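Local atomic coordinates of 3-oxoacyl-[acyl-carrier-protein] synthase 3 (Pseudomonas aeruginosa, PDB entry 2X3E), a protein that probably catalyses the first condensation of fatty acid synthesis, joining acetyl-CoA and malonyl-[ACP] to give 3-oxobutanoyl-[ACP] with release of carbon dioxide. Residues A155-G160 against F211-K216; A96-V101 against S133-G138. The protein carries 1 engineered substitution. All coordinates share one frame; numbering follows the deposited sequence.

Contact 1 of 2, residues A155-G160 against F211-K216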
loop_
_atom_site.group_PDB
_atom_site.type_symbol
_atom_site.label_atom_id
_atom_site.label_comp_id
_atom_site.label_asym_id
_atom_site.label_seq_id
_atom_site.Cartn_x
_atom_site.Cartn_y
_atom_site.Cartn_z
ATOM N N ALA A 155 -24.821 -10.913 -3.938
ATOM C CA ALA A 155 -25.865 -10.332 -3.089
ATOM C C ALA A 155 -25.301 -9.329 -2.071
ATOM O O ALA A 155 -26.003 -8.407 -1.659
ATOM C CB ALA A 155 -26.641 -11.433 -2.371
ATOM N N LEU A 156 -24.040 -9.500 -1.683
ATOM C CA LEU A 156 -23.448 -8.727 -0.589
ATOM C C LEU A 156 -22.647 -7.512 -1.066
ATOM O O LEU A 156 -22.783 -6.414 -0.515
ATOM C CB LEU A 156 -22.542 -9.640 0.250
ATOM C CG LEU A 156 -21.794 -9.046 1.448
ATOM C CD1 LEU A 156 -22.772 -8.451 2.445
ATOM C CD2 LEU A 156 -20.933 -10.125 2.110
ATOM N N PHE A 157 -21.812 -7.709 -2.083
ATOM C CA PHE A 157 -20.785 -6.727 -2.426
ATOM C C PHE A 157 -21.223 -5.670 -3.440
ATOM O O PHE A 157 -21.893 -5.964 -4.424
ATOM C CB PHE A 157 -19.497 -7.419 -2.907
ATOM C CG PHE A 157 -18.734 -8.085 -1.802
ATOM C CD1 PHE A 157 -17.955 -7.336 -0.937
ATOM C CD2 PHE A 157 -18.814 -9.456 -1.610
ATOM C CE1 PHE A 157 -17.265 -7.938 0.102
ATOM C CE2 PHE A 157 -18.126 -10.063 -0.579
ATOM C CZ PHE A 157 -17.345 -9.303 0.277
ATOM N N GLY A 158 -20.813 -4.437 -3.173
ATOM C CA GLY A 158 -21.028 -3.316 -4.090
ATOM C C GLY A 158 -19.752 -2.521 -4.260
ATOM O O GLY A 158 -18.736 -2.827 -3.626
ATOM N N ASP A 159 -19.816 -1.493 -5.103
ATOM C CA ASP A 159 -18.664 -0.666 -5.459
ATOM C C ASP A 159 -18.847 0.768 -4.977
ATOM O O ASP A 159 -19.970 1.246 -4.800
ATOM C CB ASP A 159 -18.481 -0.636 -6.983
ATOM C CG ASP A 159 -18.290 -2.014 -7.588
ATOM O OD1 ASP A 159 -17.860 -2.941 -6.869
ATOM O OD2 ASP A 159 -18.555 -2.164 -8.802
ATOM N N GLY A 160 -17.737 1.474 -4.801
ATOM C CA GLY A 160 -17.802 2.870 -4.399
ATOM C C GLY A 160 -16.488 3.408 -3.899
ATOM O O GLY A 160 -15.499 2.674 -3.795
ATOM N N PHE A 211 -13.155 -13.581 -6.289
ATOM C CA PHE A 211 -13.175 -13.468 -4.837
ATOM C C PHE A 211 -13.942 -14.646 -4.241
ATOM O O PHE A 211 -15.014 -15.015 -4.737
ATOM C CB PHE A 211 -13.833 -12.162 -4.401
ATOM C CG PHE A 211 -13.997 -12.039 -2.908
ATOM C CD1 PHE A 211 -15.233 -12.241 -2.313
ATOM C CD2 PHE A 211 -12.907 -11.742 -2.098
ATOM C CE1 PHE A 211 -15.386 -12.133 -0.940
ATOM C CE2 PHE A 211 -13.050 -11.633 -0.730
ATOM C CZ PHE A 211 -14.290 -11.835 -0.147
ATOM N N ARG A 212 -13.378 -15.241 -3.192
ATOM C CA ARG A 212 -14.071 -16.267 -2.423
ATOM C C ARG A 212 -13.989 -15.964 -0.936
ATOM O O ARG A 212 -13.013 -15.371 -0.460
ATOM C CB ARG A 212 -13.516 -17.665 -2.721
ATOM C CG ARG A 212 -12.066 -17.908 -2.332
ATOM C CD ARG A 212 -11.778 -19.409 -2.288
ATOM N NE ARG A 212 -10.347 -19.716 -2.325
ATOM C CZ ARG A 212 -9.510 -19.624 -1.292
ATOM N NH1 ARG A 212 -9.929 -19.220 -0.095
ATOM N NH2 ARG A 212 -8.229 -19.944 -1.460
ATOM N N MET A 213 -15.027 -16.365 -0.209
ATOM C CA MET A 213 -15.038 -16.225 1.237
ATOM C C MET A 213 -15.747 -17.388 1.912
ATOM O O MET A 213 -16.737 -17.913 1.396
ATOM C CB MET A 213 -15.699 -14.908 1.649
ATOM C CG MET A 213 -17.176 -14.791 1.310
ATOM S SD MET A 213 -17.848 -13.173 1.744
ATOM C CE MET A 213 -17.336 -13.021 3.454
ATOM N N ASP A 214 -15.215 -17.771 3.069
ATOM C CA ASP A 214 -15.845 -18.729 3.963
ATOM C C ASP A 214 -16.812 -17.951 4.859
ATOM O O ASP A 214 -16.442 -17.501 5.940
ATOM C CB ASP A 214 -14.762 -19.442 4.789
ATOM C CG ASP A 214 -15.296 -20.615 5.587
ATOM O OD1 ASP A 214 -16.463 -20.578 6.037
ATOM O OD2 ASP A 214 -14.529 -21.579 5.780
ATOM N N GLY A 215 -18.046 -17.793 4.390
ATOM C CA GLY A 215 -19.041 -16.946 5.048
ATOM C C GLY A 215 -19.285 -17.261 6.513
ATOM O O GLY A 215 -19.253 -16.363 7.362
ATOM N N LYS A 216 -19.535 -18.535 6.812
ATOM C CA LYS A 216 -19.772 -18.974 8.189
ATOM C C LYS A 216 -18.587 -18.629 9.088
ATOM O O LYS A 216 -18.758 -17.993 10.131
ATOM C CB LYS A 216 -20.046 -20.479 8.236
ATOM C CG LYS A 216 -20.467 -20.987 9.618
ATOM C CD LYS A 216 -21.238 -22.302 9.538
ATOM C CE LYS A 216 -21.974 -22.600 10.840
ATOM N NZ LYS A 216 -23.021 -23.646 10.660
#
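Phe157 meets Phe211 and Met213 in a hydrophobic cluster of the thiolase fold that includes a Met-aromatic contact. It lies where the turn after helix 151-156 approaches the short strand 212-213, beside the active site. Even the nearest CA atoms, those of Phe157 and Phe211, are 10.4 Å apart, so side chains alone bridge the gap.

Phe157 is the hub, and its closest approach is to the ring of Phe211. The two side chains come together at about a right angle, with ring planes turned 77° to each other and centroids 5.1 Å apart. They touch through their far ends: CE2 of Phe157 lies 3.5 Å from CE1 of Phe211, and CZ of Phe157 lies 3.7 Å from the same carbon. Phe211 holds CG anti to its backbone N (chi1 175°), which carries its ring across to Phe157. Phe142 packs against both rings, edge-to-face with Phe211.

The sulfur contact comes in at the rim of the same ring. Met213 SD sits 81° off the Phe157 ring normal, at the edge and near the ring plane, 3.9 Å from CE2.

Aliphatic packing closes the group. Leu156 CG stands 4.2 Å above the plane of the Phe157 ring, offset toward its rim, so this ring meets a leucine over one face and the methionine sulfur at its edge. Leu192 of strand 192-195, the antiparallel partner of strand 212-213, touches both Phe211 and Met213.

Asn280, a predicted active-site residue, packs against Leu156 and Phe157 and shares backbone hydrogen bonds with Leu156 and Gly158; the side chain of His250, also predicted catalytic, lies about 6 Å from that of Phe157 at the nearest atoms. The cluster thus probably helps shape the wall of the catalytic centre. The longest of these contacts is Leu156 CD2 to Met213 SD, 4.4 Å.

Contact 2 of 2, residues A96-V101 against S133-G138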
loop_
_atom_site.group_PDB
_atom_site.type_symbol
_atom_site.label_atom_id
_atom_site.label_comp_id
_atom_site.label_asym_id
_atom_site.label_seq_id
_atom_site.Cartn_x
_atom_site.Cartn_y
_atom_site.Cartn_z
ATOM N N ALA A 96 -2.805 13.100 -10.035
ATOM C CA ALA A 96 -2.613 13.901 -11.245
ATOM C C ALA A 96 -3.938 14.439 -11.786
ATOM O O ALA A 96 -4.037 15.612 -12.150
ATOM C CB ALA A 96 -1.905 13.088 -12.328
ATOM N N ARG A 97 -4.953 13.575 -11.823
ATOM C CA ARG A 97 -6.274 13.958 -12.334
ATOM C C ARG A 97 -7.037 14.918 -11.407
ATOM O O ARG A 97 -8.009 15.533 -11.833
ATOM C CB ARG A 97 -7.115 12.713 -12.645
ATOM C CG ARG A 97 -6.628 11.971 -13.881
ATOM C CD ARG A 97 -7.634 10.942 -14.382
ATOM N NE ARG A 97 -8.883 11.564 -14.835
ATOM C CZ ARG A 97 -9.793 10.975 -15.611
ATOM N NH1 ARG A 97 -9.607 9.738 -16.072
ATOM N NH2 ARG A 97 -10.897 11.639 -15.945
ATOM N N LEU A 98 -6.593 15.038 -10.157
ATOM C CA LEU A 98 -7.102 16.055 -9.223
ATOM C C LEU A 98 -6.370 17.388 -9.341
ATOM O O LEU A 98 -6.655 18.317 -8.581
ATOM C CB LEU A 98 -6.958 15.564 -7.787
ATOM C CG LEU A 98 -7.879 14.425 -7.368
ATOM C CD1 LEU A 98 -7.402 13.861 -6.055
ATOM C CD2 LEU A 98 -9.321 14.925 -7.269
ATOM N N GLY A 99 -5.418 17.474 -10.271
ATOM C CA GLY A 99 -4.564 18.653 -10.414
ATOM C C GLY A 99 -3.416 18.665 -9.418
ATOM O O GLY A 99 -2.808 19.713 -9.192
ATOM N N LEU A 100 -3.114 17.503 -8.829
ATOM C CA LEU A 100 -2.122 17.408 -7.751
ATOM C C LEU A 100 -0.872 16.614 -8.152
ATOM O O LEU A 100 -0.295 15.887 -7.340
ATOM C CB LEU A 100 -2.758 16.798 -6.497
ATOM C CG LEU A 100 -4.057 17.446 -6.017
ATOM C CD1 LEU A 100 -4.572 16.719 -4.798
ATOM C CD2 LEU A 100 -3.869 18.941 -5.728
ATOM N N VAL A 101 -0.452 16.768 -9.404
ATOM C CA VAL A 101 0.844 16.262 -9.845
ATOM C C VAL A 101 1.927 16.749 -8.880
ATOM O O VAL A 101 1.889 17.893 -8.444
ATOM C CB VAL A 101 1.190 16.761 -11.259
ATOM C CG1 VAL A 101 1.225 18.287 -11.300
ATOM C CG2 VAL A 101 2.524 16.189 -11.718
ATOM N N SER A 133 -0.875 18.041 4.805
ATOM C CA SER A 133 -2.256 17.718 4.458
ATOM C C SER A 133 -2.276 16.514 3.525
ATOM O O SER A 133 -1.284 16.224 2.852
ATOM C CB SER A 133 -2.934 18.903 3.787
ATOM O OG SER A 133 -2.235 19.271 2.611
ATOM N N ALA A 134 -3.405 15.821 3.485
ATOM C CA ALA A 134 -3.510 14.590 2.715
ATOM C C ALA A 134 -4.941 14.242 2.382
ATOM O O ALA A 134 -5.864 14.538 3.145
ATOM C CB ALA A 134 -2.890 13.439 3.483
ATOM N N LEU A 135 -5.099 13.594 1.234
ATOM C CA LEU A 135 -6.310 12.878 0.890
ATOM C C LEU A 135 -6.100 11.396 1.178
ATOM O O LEU A 135 -5.076 10.816 0.790
ATOM C CB LEU A 135 -6.642 13.056 -0.598
ATOM C CG LEU A 135 -7.502 14.263 -0.971
ATOM C CD1 LEU A 135 -7.344 14.611 -2.449
ATOM C CD2 LEU A 135 -8.980 13.983 -0.645
ATOM N N LEU A 136 -7.067 10.791 1.857
ATOM C CA LEU A 136 -7.163 9.338 1.957
ATOM C C LEU A 136 -8.466 8.922 1.290
ATOM O O LEU A 136 -9.534 9.404 1.665
ATOM C CB LEU A 136 -7.166 8.876 3.411
ATOM C CG LEU A 136 -7.475 7.387 3.621
ATOM C CD1 LEU A 136 -6.384 6.531 2.999
ATOM C CD2 LEU A 136 -7.633 7.092 5.115
ATOM N N VAL A 137 -8.374 8.043 0.294
ATOM C CA VAL A 137 -9.557 7.523 -0.380
ATOM C C VAL A 137 -9.664 6.025 -0.146
ATOM O O VAL A 137 -8.766 5.272 -0.523
ATOM C CB VAL A 137 -9.516 7.759 -1.906
ATOM C CG1 VAL A 137 -10.839 7.315 -2.555
ATOM C CG2 VAL A 137 -9.216 9.223 -2.229
ATOM N N GLY A 138 -10.742 5.614 0.512
ATOM C CA GLY A 138 -11.130 4.209 0.568
ATOM C C GLY A 138 -11.968 3.909 -0.659
ATOM O O GLY A 138 -13.028 4.492 -0.833
#
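Leu98 and Leu135 reach toward each other tip to tip, joining the Schellman-capped end of helix 91-97 to strand 133-140 in the mixed five-stranded sheet of the thiolase fold. Their CD1 methyls come within 3.7 Å. Leu100 adds a second, lighter touch from the same loop, its CD1 lying 4.2 Å from CD1 of Leu135. One methyl of the strand is therefore met by two leucines set two residues apart, in a purely apolar contact.

The extension of Leu98 explains its reach: CG lies anti to the carbonyl carbon (chi1 -70°) and CD1 continues the chain outward (chi2 167°), presenting this methyl to the sheet. Leu135 likewise carries its CD1 outward from the strand.

The turn between the two loop leucines is set by the helix end. Gly99 leaves the helix with positive phi (81°), and its N bonds back to Ala96 O at 3.0 Å. The Schellman motif ends the helix and turns the chain, and Leu100 then also points toward the strand.

Farther out, Leu98 packs on Leu58, Ala61 and Ser62 of helix 53-68, while Leu100 rests on Val73 of the preceding loop and on Val76 of strand 75-79. That strand runs parallel to 133-140 and holds Leu135 through backbone hydrogen bonds with Ala75 and Val77. Strand alternation sends the neighbours Ala134 and Leu136 to helix 114-127 on the opposite face, so Leu135 serves the layer containing helices 53-68 and 91-97. This helix end and the loop after it also border the second subunit, where Ala96 packs on Gly186 and Val101 on Asp185 of that chain. Within the leucine cluster the methyls form a small triangle, whose remaining side is the 4.2 Å between Leu98 CD1 and Leu100 CD1.

Overall arrangement
Contact 2 precedes contact 1 along the chain, closing before the other opens, and their centres lie 28 Å apart on opposite sides of the chain's centre. Both involve the same five-stranded sheet. Contact 2 packs a helix end on strand 133-140, while segment 155-160 of contact 1 leads into strand 160-169, the antiparallel neighbour of that strand, with helix 151-156 lying between the two in sequence. Their nearest atoms are about 4 Å apart without touching. The roles differ: residues 96-101 and 133-138 join the layers of the fold near the subunit interface, whereas residues 155-160 and 211-216 lie beside the predicted active-site residues His250 and Asn280.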